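Local coordinates for protein N-acetyl-L-2,4-diaminobutyric acid deacetylase (Ruegeria pomeroyi, PDB 6TWL) that probably removes the acetyl group from N-acetyl-L-2,4-diaminobutyric acid during ectoine breakdown, as a zinc-dependent hydrolase of the succinylglutamate desuccinylase/aspartoacylase family, at residues T247-V259 with S318-T328. Numbering follows the deposited sequence.
Sequences TVNLTMPDDDCFV and SGDCVAVVGVT
Phe258 and Val259 pair antiparallel with the strand 321-326, and backbone bonds hold the two together. Val325 N donates to Cys257 O at 2.9 Å, and Val259 N reaches Ala323 O at 3.2 Å. Val259 O in turn accepts from Val322 N, a bond modelled so short that its exact length is doubtful. Val322 and Ala323 both face Val259, which makes a classic beta bulge. Farther along, a further bond, Val327 N to Thr251 O at 2.9 Å, holds the chain on the other side of the loop. The loop between Thr251 and Cys257 contains an Asx turn, in which Asp254 OD1 accepts from Asp256 N, a role suited to a short carboxylate side chain.

Apolar side chains fill in around this frame. Phe258 and Val324 lie side by side in the non-hydrogen-bonded pair, ring atom CD2 3.8 Å from Val324 CG2, with Val324 CG1 over one face of the ring. Val259 sends CG1 anti to its backbone N (chi1 169°), which brings it to 3.9 Å from Val322 CB. Val327 CG2 presses against Pro253 CD at a tight 3.5 Å and also touches Cys257 SG; a small branched side chain suits so close a fit. Gly326, having no side chain, lets Leu250 lie close, its CD2 near Gly326 O.

Strand 248-251 hydrogen-bonds with strand 181-184 at the edge of the large mixed sheet, whereas strand 321-326 pairs with strand 305-311, whose Ile308 touches Leu250 and Met252. The contact thus ties the sheet of the zinc-binding catalytic domain to the C-terminal beta domain, where Val259 and Ala323 pack on Leu283 of strand 282-287.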
loop_
_atom_site.group_PDB
_atom_site.type_symbol
_atom_site.label_atom_id
_atom_site.label_comp_id
_atom_site.label_asym_id
_atom_site.label_seq_id
_atom_site.Cartn_x
_atom_site.Cartn_y
_atom_site.Cartn_z
ATOM N N THR A 247 8.762 -0.142 17.648
ATOM C CA THR A 247 8.748 -0.676 16.299
ATOM C C THR A 247 9.957 -1.580 16.122
ATOM O O THR A 247 10.977 -1.417 16.797
ATOM C CB THR A 247 8.762 0.446 15.266
ATOM O OG1 THR A 247 8.589 -0.105 13.954
ATOM C CG2 THR A 247 10.078 1.183 15.358
ATOM N N VAL A 248 9.834 -2.534 15.205
ATOM C CA VAL A 248 10.897 -3.489 14.914
ATOM C C VAL A 248 11.331 -3.275 13.473
ATOM O O VAL A 248 10.509 -3.353 12.553
ATOM C CB VAL A 248 10.442 -4.938 15.146
ATOM C CG1 VAL A 248 11.518 -5.908 14.690
ATOM C CG2 VAL A 248 10.109 -5.155 16.615
ATOM N N ASN A 249 12.619 -3.002 13.278
ATOM C CA ASN A 249 13.144 -2.684 11.959
ATOM C C ASN A 249 13.622 -3.952 11.266
ATOM O O ASN A 249 14.398 -4.727 11.834
ATOM C CB ASN A 249 14.273 -1.661 12.067
ATOM C CG ASN A 249 13.755 -0.246 12.242
ATOM O OD1 ASN A 249 13.475 0.450 11.264
ATOM N ND2 ASN A 249 13.607 0.181 13.489
ATOM N N LEU A 250 13.152 -4.156 10.037
ATOM C CA LEU A 250 13.374 -5.390 9.304
ATOM C C LEU A 250 13.853 -5.086 7.893
ATOM O O LEU A 250 13.553 -4.030 7.328
ATOM C CB LEU A 250 12.099 -6.236 9.232
ATOM C CG LEU A 250 11.411 -6.534 10.562
ATOM C CD1 LEU A 250 9.957 -6.886 10.325
ATOM C CD2 LEU A 250 12.129 -7.658 11.291
ATOM N N THR A 251 14.608 -6.028 7.336
ATOM C CA THR A 251 15.051 -5.982 5.953
ATOM C C THR A 251 14.795 -7.337 5.310
ATOM O O THR A 251 14.795 -8.371 5.982
ATOM C CB THR A 251 16.547 -5.633 5.834
ATOM O OG1 THR A 251 17.335 -6.733 6.304
ATOM C CG2 THR A 251 16.887 -4.387 6.643
ATOM N N MET A 252 14.567 -7.320 3.995
ATOM C CA MET A 252 14.449 -8.528 3.182
ATOM C C MET A 252 15.575 -8.481 2.156
ATOM O O MET A 252 15.358 -8.101 0.995
ATOM C CB MET A 252 13.082 -8.629 2.511
ATOM C CG MET A 252 11.943 -9.006 3.443
ATOM S SD MET A 252 10.383 -8.337 2.844
ATOM C CE MET A 252 10.567 -8.624 1.089
ATOM N N PRO A 253 16.792 -8.865 2.548
ATOM C CA PRO A 253 17.967 -8.628 1.702
ATOM C C PRO A 253 18.245 -9.690 0.652
ATOM O O PRO A 253 19.130 -9.479 -0.189
ATOM C CB PRO A 253 19.104 -8.598 2.732
ATOM C CG PRO A 253 18.658 -9.570 3.782
ATOM C CD PRO A 253 17.150 -9.485 3.834
ATOM N N ASP A 254 17.521 -10.806 0.663
ATOM C CA ASP A 254 17.902 -11.964 -0.129
ATOM C C ASP A 254 16.645 -12.698 -0.571
ATOM O O ASP A 254 15.587 -12.586 0.053
ATOM C CB ASP A 254 18.815 -12.895 0.684
ATOM C CG ASP A 254 19.772 -13.689 -0.182
ATOM O OD1 ASP A 254 19.300 -14.464 -1.039
ATOM O OD2 ASP A 254 20.997 -13.545 0.007
ATOM N N ASP A 255 16.770 -13.455 -1.664
ATOM C CA ASP A 255 15.688 -14.353 -2.050
ATOM C C ASP A 255 15.514 -15.493 -1.059
ATOM O O ASP A 255 14.493 -16.186 -1.103
ATOM C CB ASP A 255 15.932 -14.914 -3.452
ATOM C CG ASP A 255 15.168 -14.157 -4.519
ATOM O OD1 ASP A 255 14.695 -13.038 -4.227
ATOM O OD2 ASP A 255 15.034 -14.680 -5.646
ATOM N N ASP A 256 16.490 -15.695 -0.172
ATOM C CA ASP A 256 16.421 -16.650 0.924
ATOM C C ASP A 256 15.426 -16.240 2.006
ATOM O O ASP A 256 15.245 -16.991 2.972
ATOM C CB ASP A 256 17.812 -16.824 1.533
ATOM C CG ASP A 256 18.611 -17.927 0.878
ATOM O OD1 ASP A 256 18.026 -18.730 0.122
ATOM O OD2 ASP A 256 19.834 -17.990 1.127
ATOM N N CYS A 257 14.794 -15.072 1.881
ATOM C CA CYS A 257 13.718 -14.675 2.779
ATOM C C CYS A 257 12.382 -15.285 2.384
ATOM O O CYS A 257 11.439 -15.247 3.180
ATOM C CB CYS A 257 13.587 -13.149 2.801
ATOM S SG CYS A 257 14.927 -12.272 3.654
ATOM N N PHE A 258 12.286 -15.847 1.183
ATOM C CA PHE A 258 11.033 -16.321 0.616
ATOM C C PHE A 258 11.065 -17.835 0.490
ATOM O O PHE A 258 12.065 -18.404 0.039
ATOM C CB PHE A 258 10.782 -15.691 -0.755
ATOM C CG PHE A 258 10.798 -14.194 -0.744
ATOM C CD1 PHE A 258 11.994 -13.496 -0.783
ATOM C CD2 PHE A 258 9.616 -13.484 -0.687
ATOM C CE1 PHE A 258 12.004 -12.117 -0.770
ATOM C CE2 PHE A 258 9.623 -12.107 -0.674
ATOM C CZ PHE A 258 10.816 -11.426 -0.722
ATOM N N VAL A 259 9.972 -18.479 0.883
ATOM C CA VAL A 259 9.811 -19.922 0.763
ATOM C C VAL A 259 8.546 -20.178 -0.041
ATOM O O VAL A 259 7.451 -19.772 0.369
ATOM C CB VAL A 259 9.741 -20.607 2.136
ATOM C CG1 VAL A 259 9.315 -22.059 1.981
ATOM C CG2 VAL A 259 11.082 -20.511 2.842
ATOM N N SER A 318 0.865 -24.991 -5.819
ATOM C CA SER A 318 2.248 -24.903 -6.270
ATOM C C SER A 318 2.555 -23.482 -6.723
ATOM O O SER A 318 1.805 -22.890 -7.502
ATOM C CB SER A 318 2.503 -25.891 -7.410
ATOM O OG SER A 318 3.891 -26.037 -7.661
ATOM N N GLY A 319 3.648 -22.926 -6.209
ATOM C CA GLY A 319 4.064 -21.585 -6.548
ATOM C C GLY A 319 3.672 -20.526 -5.539
ATOM O O GLY A 319 4.281 -19.452 -5.526
ATOM N N ASP A 320 2.679 -20.798 -4.696
ATOM C CA ASP A 320 2.314 -19.855 -3.650
ATOM C C ASP A 320 3.471 -19.689 -2.670
ATOM O O ASP A 320 4.246 -20.619 -2.428
ATOM C CB ASP A 320 1.069 -20.335 -2.899
ATOM C CG ASP A 320 -0.164 -20.415 -3.784
ATOM O OD1 ASP A 320 -0.162 -19.812 -4.877
ATOM O OD2 ASP A 320 -1.139 -21.091 -3.383
ATOM N N CYS A 321 3.585 -18.491 -2.101
ATOM C CA CYS A 321 4.614 -18.224 -1.105
ATOM C C CYS A 321 4.156 -18.765 0.243
ATOM O O CYS A 321 3.087 -18.390 0.743
ATOM C CB CYS A 321 4.911 -16.728 -1.019
ATOM S SG CYS A 321 5.951 -16.248 0.385
ATOM N N VAL A 322 4.962 -19.654 0.830
ATOM C CA VAL A 322 4.600 -20.265 2.105
ATOM C C VAL A 322 4.720 -19.247 3.233
ATOM O O VAL A 322 3.796 -19.072 4.037
ATOM C CB VAL A 322 5.472 -21.506 2.365
ATOM C CG1 VAL A 322 5.323 -21.983 3.805
ATOM C CG2 VAL A 322 5.121 -22.614 1.382
ATOM N N ALA A 323 5.856 -18.555 3.302
ATOM C CA ALA A 323 6.104 -17.567 4.342
ATOM C C ALA A 323 7.263 -16.682 3.911
ATOM O O ALA A 323 8.061 -17.053 3.046
ATOM C CB ALA A 323 6.410 -18.229 5.690
ATOM N N VAL A 324 7.341 -15.503 4.527
ATOM C CA VAL A 324 8.451 -14.575 4.334
ATOM C C VAL A 324 9.065 -14.271 5.694
ATOM O O VAL A 324 8.348 -14.103 6.687
ATOM C CB VAL A 324 8.008 -13.271 3.636
ATOM C CG1 VAL A 324 9.199 -12.351 3.421
ATOM C CG2 VAL A 324 7.337 -13.577 2.310
ATOM N N VAL A 325 10.394 -14.202 5.733
ATOM C CA VAL A 325 11.151 -13.944 6.953
ATOM C C VAL A 325 11.888 -12.619 6.803
ATOM O O VAL A 325 12.609 -12.413 5.820
ATOM C CB VAL A 325 12.142 -15.083 7.252
ATOM C CG1 VAL A 325 12.611 -15.002 8.690
ATOM C CG2 VAL A 325 11.510 -16.438 6.959
ATOM N N GLY A 326 11.714 -11.729 7.777
ATOM C CA GLY A 326 12.439 -10.463 7.824
ATOM C C GLY A 326 13.613 -10.546 8.779
ATOM O O GLY A 326 13.516 -11.154 9.847
ATOM N N VAL A 327 14.736 -9.907 8.398
ATOM C CA VAL A 327 16.020 -10.128 9.060
ATOM C C VAL A 327 16.247 -9.097 10.163
ATOM O O VAL A 327 15.763 -7.962 10.106
ATOM C CB VAL A 327 17.163 -10.135 8.023
ATOM C CG1 VAL A 327 18.482 -10.540 8.664
ATOM C CG2 VAL A 327 16.833 -11.105 6.910
ATOM N N THR A 328 17.007 -9.518 11.178
ATOM C CA THR A 328 17.254 -8.785 12.424
ATOM C C THR A 328 15.959 -8.343 13.100
ATOM O O THR A 328 15.424 -9.075 13.929
ATOM C CB THR A 328 18.151 -7.548 12.218
ATOM O OG1 THR A 328 19.335 -7.923 11.504
ATOM C CG2 THR A 328 18.561 -6.982 13.571
#